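Local coordinates for protein glycerate 2-kinase (Pyrococcus horikoshii, PDB 1X3L) that catalyses the ATP-dependent phosphorylation of D-glycerate to 2-phosphoglycerate, working with magnesium and accepting several other nucleotides or pyrophosphate as phosphate donor, at residues Val51-Leu56 and Leu71-Gly76; Glu111-Leu116 and Gly179-Met184; Ile127-Gly132 and Gly189-Ile194; Leu139-Ile144 and Ile173-Gly178; Thr215-Ala220 and Gly247-Thr252. All blocks are in the same frame, centred on the assembly; numbering follows the deposited sequence.

Contact 1. Residues Val51-Leu56 and Leu71-Gly76; sequences VYVIAL and LDVEDG
V51 to V53 run parallel to the chain entering strand 75-81, with E74 N giving its hydrogen to V51 O (2.9 Å) and V53 N giving its own to D75 O (3.1 Å). This is the closure of a beta-alpha-beta crossover: strand 51-56 leads through helix 60-70 and returns alongside as the next parallel strand of the sheet. The second bond lies in the carbonyl plane of D75, whereas the first arrives almost head-on at V51 O. On the face covered by helix 60-70, V53 CG2 meets V73 CG2 at 3.9 Å, the two valines crossing at about a right angle, with I67 of that helix packed against both. Y52 serves the other face. Its ring and the side chain of E74 lie side by side, and E74 CB sits over one ring face in a CH-pi contact, 4.2 Å from the Y52 centroid; the E74 carboxylate reaches on to a salt bridge with R118. A serine in place of Y52 would probably strip the cover from the E74 methylenes and open a gap beside I115. CG of Y52 stands anti to the carbonyl carbon (chi1 -70°), and this turns the ring edge to D75 O, 3.3 Å from Y52 CD1.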
# COMPACT_ATOMS: atom_id res chain seq x y z
N VAL A 51 -2.77 6.08 -26.79
CA VAL A 51 -2.58 5.77 -25.37
C VAL A 51 -3.50 4.64 -24.94
O VAL A 51 -4.71 4.67 -25.17
CB VAL A 51 -2.88 7.00 -24.49
CG1 VAL A 51 -2.71 6.63 -23.02
CG2 VAL A 51 -1.94 8.14 -24.86
N TYR A 52 -2.91 3.63 -24.31
CA TYR A 52 -3.66 2.47 -23.83
C TYR A 52 -3.57 2.39 -22.31
O TYR A 52 -2.65 2.95 -21.71
CB TYR A 52 -3.10 1.19 -24.46
CG TYR A 52 -3.39 1.06 -25.94
CD1 TYR A 52 -4.64 0.63 -26.39
CD2 TYR A 52 -2.42 1.38 -26.89
CE1 TYR A 52 -4.93 0.53 -27.75
CE2 TYR A 52 -2.70 1.29 -28.26
CZ TYR A 52 -3.95 0.86 -28.68
OH TYR A 52 -4.24 0.77 -30.02
N VAL A 53 -4.51 1.70 -21.69
CA VAL A 53 -4.51 1.56 -20.24
C VAL A 53 -4.75 0.13 -19.79
O VAL A 53 -5.69 -0.53 -20.23
CB VAL A 53 -5.59 2.44 -19.58
CG1 VAL A 53 -5.69 2.10 -18.09
CG2 VAL A 53 -5.26 3.91 -19.75
N ILE A 54 -3.88 -0.35 -18.91
CA ILE A 54 -4.01 -1.68 -18.33
C ILE A 54 -3.93 -1.48 -16.82
O ILE A 54 -2.86 -1.18 -16.28
CB ILE A 54 -2.88 -2.62 -18.78
CG1 ILE A 54 -2.99 -2.89 -20.29
CG2 ILE A 54 -2.95 -3.93 -18.00
CD1 ILE A 54 -1.85 -3.72 -20.86
N ALA A 55 -5.07 -1.62 -16.15
CA ALA A 55 -5.15 -1.44 -14.71
C ALA A 55 -5.49 -2.73 -13.98
O ALA A 55 -6.33 -3.51 -14.43
CB ALA A 55 -6.18 -0.37 -14.39
N LEU A 56 -4.83 -2.94 -12.85
CA LEU A 56 -5.05 -4.13 -12.04
C LEU A 56 -4.90 -3.81 -10.55
O LEU A 56 -3.91 -3.21 -10.12
CB LEU A 56 -4.05 -5.22 -12.42
CG LEU A 56 -2.59 -4.76 -12.52
CD1 LEU A 56 -1.68 -5.72 -11.76
CD2 LEU A 56 -2.19 -4.65 -13.99
N LEU A 71 -6.41 12.36 -20.54
CA LEU A 71 -5.90 11.84 -21.81
C LEU A 71 -6.95 11.01 -22.54
O LEU A 71 -7.77 10.34 -21.92
CB LEU A 71 -4.66 10.97 -21.57
CG LEU A 71 -3.39 11.64 -21.05
CD1 LEU A 71 -2.39 10.57 -20.62
CD2 LEU A 71 -2.79 12.53 -22.13
N ASP A 72 -6.92 11.08 -23.87
CA ASP A 72 -7.86 10.30 -24.68
C ASP A 72 -7.28 8.90 -24.80
O ASP A 72 -6.20 8.72 -25.35
CB ASP A 72 -8.02 10.93 -26.07
CG ASP A 72 -8.64 12.31 -26.02
OD1 ASP A 72 -9.73 12.45 -25.43
OD2 ASP A 72 -8.03 13.26 -26.57
N VAL A 73 -8.00 7.92 -24.27
CA VAL A 73 -7.53 6.54 -24.30
C VAL A 73 -8.15 5.73 -25.43
O VAL A 73 -9.37 5.59 -25.52
CB VAL A 73 -7.82 5.84 -22.96
CG1 VAL A 73 -7.36 4.39 -23.01
CG2 VAL A 73 -7.12 6.58 -21.83
N GLU A 74 -7.29 5.20 -26.30
CA GLU A 74 -7.73 4.40 -27.43
C GLU A 74 -8.51 3.19 -26.93
O GLU A 74 -9.58 2.88 -27.46
CB GLU A 74 -6.52 3.92 -28.24
CG GLU A 74 -6.87 3.00 -29.40
CD GLU A 74 -7.88 3.61 -30.35
OE1 GLU A 74 -7.72 4.81 -30.69
OE2 GLU A 74 -8.82 2.90 -30.76
N ASP A 75 -7.97 2.52 -25.92
CA ASP A 75 -8.62 1.34 -25.35
C ASP A 75 -7.82 0.83 -24.16
O ASP A 75 -6.70 1.29 -23.91
CB ASP A 75 -8.74 0.25 -26.42
CG ASP A 75 -9.57 -0.93 -25.95
OD1 ASP A 75 -10.64 -0.71 -25.35
OD2 ASP A 75 -9.16 -2.09 -26.19
N GLY A 76 -8.40 -0.10 -23.42
CA GLY A 76 -7.73 -0.66 -22.27
C GLY A 76 -8.62 -1.57 -21.45
O GLY A 76 -9.75 -1.86 -21.84
O HOH W 1 -5.09 7.50 -27.36

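Contact 2. Residues Glu111-Leu116 and Gly179-Met184; sequences EALSIL and GKLAKM
L116 and M184 bring the two backbones to their nearest, with CA atoms 6.4 Å apart, where regular helix 103-118 passes the short, weakly bonded helix 180-183. Such a contact illustrates how helices lying over a sheet meet mainly through apolar side chains, with no direct hydrogen bond. M184 carries much of it. Its chain runs extended to SD and then bends at chi3 (96°), which swings CE back over L113, beside CB, CG and both methyls. The fit is tight: M184 CE stands 3.3 Å from L113 CD2, and M184 SD lies 3.2 Å from that same methyl. An alanine at L113 would probably leave the thioether end of M184 without its main partner and free to turn. Deeper in, L116 CD1 fits between two neighbours, at 3.7 Å from L181 CD1 and 3.7 Å from M184 CB, crossing both side chains at roughly right angles. At the C-terminal end of the pair one water donates to M184 O (2.8 Å) and, weakly, to L116 O, a polar link beside the apolar one. Beneath, A112 and L116 rest on I54 of strand 51-56 and I115 on Y52, while V176 and L139 from neighbouring loops pack against L113.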
# COMPACT_ATOMS: atom_id res chain seq x y z
N GLU A 111 -7.03 -10.26 -21.60
CA GLU A 111 -7.47 -8.99 -22.17
C GLU A 111 -6.29 -8.03 -22.24
O GLU A 111 -6.13 -7.29 -23.21
CB GLU A 111 -8.58 -8.37 -21.31
CG GLU A 111 -9.93 -9.02 -21.47
CD GLU A 111 -10.61 -8.65 -22.77
OE1 GLU A 111 -10.01 -8.88 -23.85
OE2 GLU A 111 -11.74 -8.14 -22.73
N ALA A 112 -5.46 -8.04 -21.20
CA ALA A 112 -4.29 -7.17 -21.16
C ALA A 112 -3.27 -7.54 -22.24
O ALA A 112 -2.71 -6.66 -22.89
CB ALA A 112 -3.63 -7.23 -19.78
N LEU A 113 -3.04 -8.83 -22.44
CA LEU A 113 -2.09 -9.26 -23.46
C LEU A 113 -2.59 -8.85 -24.85
O LEU A 113 -1.81 -8.44 -25.71
CB LEU A 113 -1.89 -10.78 -23.43
CG LEU A 113 -1.47 -11.45 -22.12
CD1 LEU A 113 -0.82 -12.78 -22.45
CD2 LEU A 113 -0.51 -10.57 -21.35
N SER A 114 -3.90 -8.96 -25.05
CA SER A 114 -4.51 -8.58 -26.31
C SER A 114 -4.20 -7.12 -26.61
O SER A 114 -3.85 -6.77 -27.74
CB SER A 114 -6.03 -8.79 -26.23
OG SER A 114 -6.67 -8.23 -27.36
N ILE A 115 -4.34 -6.28 -25.60
CA ILE A 115 -4.07 -4.85 -25.74
C ILE A 115 -2.60 -4.59 -26.06
O ILE A 115 -2.28 -3.73 -26.89
CB ILE A 115 -4.46 -4.10 -24.45
CG1 ILE A 115 -5.97 -4.16 -24.27
CG2 ILE A 115 -3.97 -2.65 -24.51
CD1 ILE A 115 -6.46 -3.62 -22.95
N LEU A 116 -1.70 -5.32 -25.41
CA LEU A 116 -0.27 -5.15 -25.63
C LEU A 116 0.15 -5.69 -27.00
O LEU A 116 1.19 -5.31 -27.54
CB LEU A 116 0.52 -5.84 -24.53
CG LEU A 116 0.39 -5.20 -23.14
CD1 LEU A 116 1.18 -6.02 -22.12
CD2 LEU A 116 0.90 -3.77 -23.19
N GLY A 179 8.00 -9.26 -13.92
CA GLY A 179 8.41 -8.38 -15.00
C GLY A 179 7.98 -8.81 -16.40
O GLY A 179 8.25 -8.11 -17.38
N LYS A 180 7.29 -9.95 -16.50
CA LYS A 180 6.88 -10.44 -17.81
C LYS A 180 5.87 -9.57 -18.54
O LYS A 180 5.87 -9.52 -19.76
CB LYS A 180 6.37 -11.88 -17.68
CG LYS A 180 7.51 -12.88 -17.43
CD LYS A 180 7.00 -14.30 -17.26
CE LYS A 180 8.15 -15.30 -17.29
NZ LYS A 180 8.85 -15.28 -18.62
N LEU A 181 5.01 -8.87 -17.80
CA LEU A 181 4.04 -8.00 -18.44
C LEU A 181 4.80 -6.87 -19.13
O LEU A 181 4.52 -6.52 -20.27
CB LEU A 181 3.05 -7.42 -17.41
CG LEU A 181 1.86 -6.63 -17.97
CD1 LEU A 181 0.93 -7.57 -18.72
CD2 LEU A 181 1.12 -5.94 -16.83
N ALA A 182 5.78 -6.31 -18.43
CA ALA A 182 6.58 -5.23 -19.00
C ALA A 182 7.35 -5.69 -20.24
O ALA A 182 7.57 -4.90 -21.16
CB ALA A 182 7.56 -4.70 -17.96
N LYS A 183 7.74 -6.96 -20.28
CA LYS A 183 8.47 -7.48 -21.44
C LYS A 183 7.59 -7.53 -22.68
O LYS A 183 8.09 -7.61 -23.80
CB LYS A 183 9.02 -8.88 -21.15
CG LYS A 183 10.17 -8.91 -20.16
CD LYS A 183 10.68 -10.33 -19.94
CE LYS A 183 11.32 -10.91 -21.19
NZ LYS A 183 11.88 -12.27 -20.95
N MET A 184 6.27 -7.46 -22.48
CA MET A 184 5.32 -7.51 -23.59
C MET A 184 4.99 -6.14 -24.18
O MET A 184 4.30 -6.06 -25.19
CB MET A 184 4.02 -8.18 -23.14
CG MET A 184 4.19 -9.61 -22.65
SD MET A 184 2.65 -10.29 -21.97
CE MET A 184 2.03 -11.17 -23.42
O HOH W 2 2.91 -7.71 -27.01

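Contact 3. Residues Ile127-Gly132 and Gly189-Ile194; sequences ILISGG and GIVLII. With SO4 (sulfate ion), chain B.
I127 and I129 offer both their N-H and C=O groups to strand 189-194, and four hydrogen bonds make this the firm part of the contact. The straightest runs from I129 N to L192 O (2.8 Å, 175° at the hydrogen), while I127 N meets I190 O at 2.9 Å, tilted out of the carbonyl plane. All of the touching residues are buried. On one face I129 CD1 reaches back to V191 CG1 at 3.7 Å and also rests near I193 CG1; with CG1 anti to the carbonyl carbon (chi1 -50°) and the chain extended beyond it, the terminal methyl lies against both of those branches. Next to it, V191 CG2 meets I127 CB across the strands. On the other face L128 and L192 lie side by side, L128 CD2 against L192 CD1 at 3.7 Å, with M63 of helix 60-70 packed on both. The pairing belongs to the central parallel sheet of an alpha/beta fold, where loops at the C-terminal strand ends commonly build the active site. Here the strand gives way after I129. S130 approaches I194 only loosely, S130 CA being 4.2 Å from I194 O, and its hydroxyl turns instead to A59 N, close to K58, which probably binds substrate. Beyond it the partly exposed G131 and G132 leave strand 189-194 altogether. At the N-cap of the following helix, G132 N donates to O4 of a bound sulfate (2.9 Å), which S134 N and A206 N also hold.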
# COMPACT_ATOMS: atom_id res chain seq x y z
N ILE A 127 0.35 1.35 -17.11
CA ILE A 127 0.11 0.15 -16.32
C ILE A 127 -0.20 0.70 -14.93
O ILE A 127 0.67 1.28 -14.29
CB ILE A 127 1.37 -0.75 -16.25
CG1 ILE A 127 1.84 -1.10 -17.66
CG2 ILE A 127 1.05 -2.02 -15.48
CD1 ILE A 127 0.87 -1.96 -18.45
N LEU A 128 -1.44 0.53 -14.49
CA LEU A 128 -1.88 1.05 -13.19
C LEU A 128 -1.99 -0.09 -12.18
O LEU A 128 -2.85 -0.97 -12.30
CB LEU A 128 -3.22 1.78 -13.37
CG LEU A 128 -3.25 2.80 -14.53
CD1 LEU A 128 -4.60 3.50 -14.58
CD2 LEU A 128 -2.13 3.83 -14.35
N ILE A 129 -1.11 -0.07 -11.18
CA ILE A 129 -1.07 -1.14 -10.19
C ILE A 129 -1.45 -0.73 -8.76
O ILE A 129 -0.99 0.29 -8.24
CB ILE A 129 0.34 -1.77 -10.17
CG1 ILE A 129 0.77 -2.13 -11.59
CG2 ILE A 129 0.34 -3.02 -9.29
CD1 ILE A 129 2.20 -2.67 -11.71
N SER A 130 -2.29 -1.54 -8.14
CA SER A 130 -2.73 -1.32 -6.76
C SER A 130 -2.85 -2.66 -6.05
O SER A 130 -2.52 -3.70 -6.63
CB SER A 130 -4.06 -0.55 -6.72
OG SER A 130 -5.03 -1.14 -7.56
N GLY A 131 -3.30 -2.64 -4.80
CA GLY A 131 -3.42 -3.86 -4.02
C GLY A 131 -4.32 -4.94 -4.59
O GLY A 131 -5.33 -4.65 -5.22
N GLY A 132 -3.93 -6.19 -4.37
CA GLY A 132 -4.71 -7.32 -4.86
C GLY A 132 -4.42 -7.76 -6.28
O GLY A 132 -5.05 -8.69 -6.79
N GLY A 189 6.24 2.16 -21.79
CA GLY A 189 5.43 1.75 -20.66
C GLY A 189 5.55 2.70 -19.48
O GLY A 189 6.65 2.95 -18.98
N ILE A 190 4.43 3.26 -19.04
CA ILE A 190 4.42 4.16 -17.90
C ILE A 190 3.64 3.45 -16.80
O ILE A 190 2.42 3.32 -16.88
CB ILE A 190 3.78 5.52 -18.25
CG1 ILE A 190 4.64 6.24 -19.29
CG2 ILE A 190 3.64 6.37 -16.99
CD1 ILE A 190 4.11 7.60 -19.72
N VAL A 191 4.35 2.97 -15.78
CA VAL A 191 3.74 2.24 -14.69
C VAL A 191 3.52 3.10 -13.46
O VAL A 191 4.45 3.70 -12.94
CB VAL A 191 4.62 1.03 -14.29
CG1 VAL A 191 3.92 0.18 -13.23
CG2 VAL A 191 4.93 0.19 -15.53
N LEU A 192 2.26 3.17 -13.01
CA LEU A 192 1.91 3.95 -11.83
C LEU A 192 1.52 2.94 -10.75
O LEU A 192 0.59 2.14 -10.92
CB LEU A 192 0.75 4.90 -12.14
CG LEU A 192 0.97 5.82 -13.35
CD1 LEU A 192 -0.18 6.81 -13.45
CD2 LEU A 192 2.31 6.56 -13.22
N ILE A 193 2.23 2.98 -9.63
CA ILE A 193 2.00 2.03 -8.55
C ILE A 193 1.62 2.67 -7.21
O ILE A 193 2.12 3.74 -6.85
CB ILE A 193 3.25 1.16 -8.33
CG1 ILE A 193 3.70 0.57 -9.67
CG2 ILE A 193 2.97 0.05 -7.33
CD1 ILE A 193 5.08 -0.08 -9.64
N ILE A 194 0.74 2.00 -6.48
CA ILE A 194 0.32 2.44 -5.16
C ILE A 194 0.80 1.34 -4.23
O ILE A 194 0.53 0.17 -4.48
CB ILE A 194 -1.21 2.59 -5.05
CG1 ILE A 194 -1.68 3.77 -5.90
CG2 ILE A 194 -1.62 2.80 -3.57
CD1 ILE A 194 -3.18 3.98 -5.89
S SO4 B . -0.81 -8.25 -3.69
O1 SO4 B . 0.59 -8.21 -4.14
O2 SO4 B . -0.90 -9.09 -2.49
O3 SO4 B . -1.68 -8.80 -4.75
O4 SO4 B . -1.27 -6.88 -3.37

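Contact 4. Residues Leu139-Ile144 and Ile173-Gly178; sequences LPEEGI and ISKVKG. With EDO (1,2-ethanediol), chain E.
L139 O takes a hydrogen bond from K175 N at 2.8 Å, almost perfectly straight (175°), and two residues along E141 N returns one to I173 O at 3.0 Å. The second is quite different in form, its donor standing above the carbonyl plane of I173. Together they frame a single bridge between P140 and S174, an example of two irregular loops held by a strand-like pair of bonds. Side-chain shape does the rest. E141 bends at chi2, and its chain folds back over the I173-S174 peptide, with E141 CG 3.5 Å from I173 C. Its carboxylate then lies against the aliphatic part of K175, E141 CD being 3.4 Å from K175 CG. With CG anti to the carbonyl carbon (chi1 -63°) and chi2 extended, K175 lays CD alongside P140 O at 3.4 Å, where L139 CG flanks the same methylene; the bend at chi3 then redirects CE and NZ beyond it. On the far side of the bridge, I173 holds CG1 in the crowded position between N and carbonyl carbon (chi1 54°). CG2 is thereby placed beside I144 CD1, which comes in at about a right angle and reaches I173 CB at 3.8 Å. I144 closes a type II turn with G143 at its third position. S174 OG accepts from V176 N, two residues on, an ST turn, and from K177 N, three on, an ST motif, and it is also hydrogen-bonded to E138. The E141 and K175 charges are not in contact, so the grip across the loops probably comes from backbone bonds and methylene packing rather than from a salt bridge.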
# COMPACT_ATOMS: atom_id res chain seq x y z
N LEU A 139 -2.28 -15.22 -15.20
CA LEU A 139 -2.34 -16.09 -16.37
C LEU A 139 -1.19 -17.08 -16.24
O LEU A 139 -0.03 -16.74 -16.45
CB LEU A 139 -2.19 -15.27 -17.65
CG LEU A 139 -2.29 -16.04 -18.97
CD1 LEU A 139 -3.64 -16.76 -19.04
CD2 LEU A 139 -2.13 -15.09 -20.14
N PRO A 140 -1.50 -18.33 -15.86
CA PRO A 140 -0.48 -19.38 -15.70
C PRO A 140 0.30 -19.67 -16.98
O PRO A 140 -0.19 -19.43 -18.08
CB PRO A 140 -1.30 -20.59 -15.24
CG PRO A 140 -2.47 -19.95 -14.53
CD PRO A 140 -2.83 -18.83 -15.48
N GLU A 141 1.52 -20.19 -16.83
CA GLU A 141 2.35 -20.53 -17.98
C GLU A 141 1.73 -21.70 -18.74
O GLU A 141 0.74 -22.29 -18.29
CB GLU A 141 3.76 -20.89 -17.51
CG GLU A 141 4.66 -19.69 -17.21
CD GLU A 141 4.98 -18.86 -18.44
OE1 GLU A 141 4.93 -19.41 -19.57
OE2 GLU A 141 5.30 -17.66 -18.30
N GLU A 142 2.32 -22.05 -19.88
CA GLU A 142 1.76 -23.13 -20.71
C GLU A 142 1.56 -24.47 -20.00
O GLU A 142 2.41 -24.93 -19.24
CB GLU A 142 2.62 -23.33 -21.97
CG GLU A 142 3.88 -24.17 -21.82
CD GLU A 142 4.88 -23.61 -20.83
OE1 GLU A 142 4.94 -22.37 -20.68
OE2 GLU A 142 5.61 -24.41 -20.20
N GLY A 143 0.39 -25.06 -20.24
CA GLY A 143 0.06 -26.34 -19.64
C GLY A 143 -0.38 -26.27 -18.19
O GLY A 143 -0.90 -27.25 -17.65
N ILE A 144 -0.20 -25.12 -17.56
CA ILE A 144 -0.58 -24.96 -16.17
C ILE A 144 -1.96 -24.35 -16.03
O ILE A 144 -2.24 -23.27 -16.56
CB ILE A 144 0.45 -24.09 -15.42
CG1 ILE A 144 1.84 -24.72 -15.53
CG2 ILE A 144 0.05 -23.96 -13.95
CD1 ILE A 144 2.96 -23.87 -14.95
N ILE A 173 5.82 -19.33 -12.88
CA ILE A 173 4.77 -20.15 -13.48
C ILE A 173 3.62 -19.24 -13.90
O ILE A 173 2.48 -19.68 -14.07
CB ILE A 173 4.23 -21.24 -12.54
CG1 ILE A 173 3.77 -20.63 -11.21
CG2 ILE A 173 5.30 -22.31 -12.32
CD1 ILE A 173 3.17 -21.65 -10.26
N SER A 174 3.95 -17.96 -14.06
CA SER A 174 2.99 -16.95 -14.47
C SER A 174 3.51 -16.25 -15.72
O SER A 174 4.69 -15.94 -15.82
CB SER A 174 2.79 -15.93 -13.36
OG SER A 174 2.09 -14.79 -13.84
N LYS A 175 2.61 -15.97 -16.67
CA LYS A 175 3.01 -15.30 -17.90
C LYS A 175 3.05 -13.78 -17.78
O LYS A 175 3.51 -13.10 -18.70
CB LYS A 175 2.06 -15.71 -19.03
CG LYS A 175 2.10 -17.20 -19.35
CD LYS A 175 1.26 -17.56 -20.58
CE LYS A 175 1.77 -16.88 -21.84
NZ LYS A 175 0.94 -17.24 -23.03
N VAL A 176 2.60 -13.24 -16.65
CA VAL A 176 2.61 -11.78 -16.49
C VAL A 176 3.40 -11.25 -15.29
O VAL A 176 3.78 -10.08 -15.26
CB VAL A 176 1.16 -11.24 -16.42
CG1 VAL A 176 0.48 -11.44 -17.77
CG2 VAL A 176 0.39 -11.94 -15.33
N LYS A 177 3.64 -12.10 -14.31
CA LYS A 177 4.37 -11.69 -13.12
C LYS A 177 5.88 -11.75 -13.35
O LYS A 177 6.34 -12.24 -14.38
CB LYS A 177 3.99 -12.59 -11.94
CG LYS A 177 2.56 -12.39 -11.46
CD LYS A 177 2.13 -13.49 -10.51
CE LYS A 177 0.84 -13.13 -9.78
NZ LYS A 177 -0.25 -12.72 -10.71
N GLY A 178 6.66 -11.23 -12.40
CA GLY A 178 8.10 -11.25 -12.54
C GLY A 178 8.61 -10.43 -13.71
O GLY A 178 9.53 -10.84 -14.42
C1 EDO E . -1.33 -22.14 -23.22
O1 EDO E . -0.31 -22.96 -23.78
C2 EDO E . -2.46 -23.00 -22.64
O2 EDO E . -1.95 -23.85 -21.61

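Contact 5. Residues Thr215-Ala220 and Gly247-Thr252; sequences TTFEDA and GEVEET
E251 starts with CG anti to the backbone N (chi1 178°) and folds at chi2 (62°), while F217 has CG anti to the carbonyl carbon (chi1 -78°); with these torsions the two side chains slide past each other in opposite directions. E251 OE1 comes within 3.3 Å of F217 CD2 and accepts a weak hydrogen bond from F217 N (3.4 Å), at the first turn of helix 217-226. E251 OE2 lies over one face of the ring and is gripped elsewhere, by T252 N at 3.0 Å on its anti side and by H172. An acidic group set beside the N-terminus of a helix illustrates a familiar principle, since the helix dipole would probably stabilise its negative charge. The start of that helix is also closed internally by a capping box: D219 N donates to T216 OG1 (3.2 Å), and T216 N returns a bond to D219 OD2. The far end of the F217 ring touches residues earlier in the same loop, with E250 O at the ring edge, 3.5 Å from CZ, and V249 CG2 approaching obliquely at 3.7 Å from the same F217 atom. Helix 235-246, which ends in a Schellman motif at G247, flanks the contact through L245 against F217 and H240 against V249, while T168 of helix 163-171 touches T215 and D219.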
# COMPACT_ATOMS: atom_id res chain seq x y z
N THR A 215 15.31 -13.77 -9.10
CA THR A 215 15.21 -15.22 -8.90
C THR A 215 15.17 -15.96 -10.24
O THR A 215 14.82 -15.39 -11.27
CB THR A 215 13.97 -15.59 -8.06
OG1 THR A 215 12.78 -15.30 -8.80
CG2 THR A 215 13.97 -14.81 -6.75
N THR A 216 15.53 -17.24 -10.20
CA THR A 216 15.58 -18.06 -11.40
C THR A 216 14.77 -19.34 -11.29
O THR A 216 14.21 -19.64 -10.24
CB THR A 216 17.02 -18.46 -11.70
OG1 THR A 216 17.52 -19.23 -10.60
CG2 THR A 216 17.90 -17.23 -11.87
N PHE A 217 14.72 -20.09 -12.39
CA PHE A 217 14.01 -21.36 -12.42
C PHE A 217 14.71 -22.30 -11.45
O PHE A 217 14.08 -23.11 -10.77
CB PHE A 217 14.04 -21.97 -13.83
CG PHE A 217 13.06 -21.34 -14.78
CD1 PHE A 217 11.69 -21.50 -14.60
CD2 PHE A 217 13.51 -20.58 -15.86
CE1 PHE A 217 10.78 -20.91 -15.47
CE2 PHE A 217 12.60 -19.99 -16.74
CZ PHE A 217 11.24 -20.15 -16.55
N GLU A 218 16.03 -22.18 -11.38
CA GLU A 218 16.83 -23.00 -10.48
C GLU A 218 16.45 -22.70 -9.03
O GLU A 218 16.34 -23.61 -8.21
CB GLU A 218 18.31 -22.74 -10.72
CG GLU A 218 19.25 -23.67 -9.99
CD GLU A 218 20.65 -23.65 -10.57
OE1 GLU A 218 20.79 -23.99 -11.77
OE2 GLU A 218 21.60 -23.29 -9.85
N ASP A 219 16.24 -21.42 -8.72
CA ASP A 219 15.85 -21.04 -7.37
C ASP A 219 14.48 -21.64 -7.05
O ASP A 219 14.25 -22.13 -5.95
CB ASP A 219 15.77 -19.51 -7.22
CG ASP A 219 17.12 -18.84 -7.26
OD1 ASP A 219 18.11 -19.46 -6.83
OD2 ASP A 219 17.20 -17.68 -7.72
N ALA A 220 13.58 -21.60 -8.03
CA ALA A 220 12.24 -22.15 -7.85
C ALA A 220 12.28 -23.66 -7.58
O ALA A 220 11.55 -24.15 -6.72
CB ALA A 220 11.39 -21.86 -9.07
N GLY A 247 16.14 -23.92 -20.78
CA GLY A 247 16.20 -22.71 -21.58
C GLY A 247 15.18 -22.68 -22.70
O GLY A 247 15.30 -21.88 -23.64
N GLU A 248 14.17 -23.53 -22.61
CA GLU A 248 13.12 -23.60 -23.62
C GLU A 248 12.08 -22.50 -23.45
O GLU A 248 11.36 -22.15 -24.39
CB GLU A 248 12.44 -24.97 -23.57
CG GLU A 248 13.33 -26.11 -24.03
CD GLU A 248 12.75 -27.47 -23.73
OE1 GLU A 248 11.50 -27.59 -23.73
OE2 GLU A 248 13.53 -28.42 -23.51
N VAL A 249 11.98 -21.95 -22.24
CA VAL A 249 11.04 -20.87 -21.98
C VAL A 249 11.80 -19.70 -21.36
O VAL A 249 12.80 -19.90 -20.66
CB VAL A 249 9.90 -21.32 -21.04
CG1 VAL A 249 9.07 -22.40 -21.71
CG2 VAL A 249 10.46 -21.83 -19.73
N GLU A 250 11.34 -18.48 -21.63
CA GLU A 250 12.02 -17.30 -21.12
C GLU A 250 11.99 -17.16 -19.61
O GLU A 250 11.04 -17.58 -18.95
CB GLU A 250 11.46 -16.04 -21.78
CG GLU A 250 11.60 -16.05 -23.31
CD GLU A 250 11.09 -14.77 -23.96
OE1 GLU A 250 10.33 -14.02 -23.31
OE2 GLU A 250 11.45 -14.53 -25.14
N GLU A 251 13.06 -16.59 -19.09
CA GLU A 251 13.21 -16.36 -17.66
C GLU A 251 12.40 -15.10 -17.30
O GLU A 251 11.91 -14.41 -18.20
CB GLU A 251 14.71 -16.15 -17.37
CG GLU A 251 15.06 -15.86 -15.94
CD GLU A 251 14.69 -16.98 -14.99
OE1 GLU A 251 15.40 -18.02 -14.96
OE2 GLU A 251 13.69 -16.81 -14.28
N THR A 252 12.23 -14.84 -16.01
CA THR A 252 11.51 -13.63 -15.59
C THR A 252 12.46 -12.48 -15.90
O THR A 252 13.66 -12.70 -16.09
CB THR A 252 11.18 -13.66 -14.08
OG1 THR A 252 12.33 -14.10 -13.34
CG2 THR A 252 10.01 -14.60 -13.80

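How the contacts relate
Contacts 1 and 3 belong to the six-stranded parallel sheet, their centres about 13 Å apart; strands 51-56 and 124-129 are neighbours in it, and a probable hydrogen bond from L56 N to L128 O helps join them. Contact 2 lies against the sheet, about 13 Å from each, with L116 packed on I54; its segments alternate with those of contact 3 along the chain. Contact 4 is nested inside the chain loops closed by contacts 2 and 3, and its V176 O probably accepts from L181 N. Contact 5 comes last, about 12 Å from contact 4 and linked to contact 2 through K180. In space the contacts thus pass from sheet to covering helices to peripheral loops, and contact 3 brings S130 close to K58, the probable substrate-binding residue.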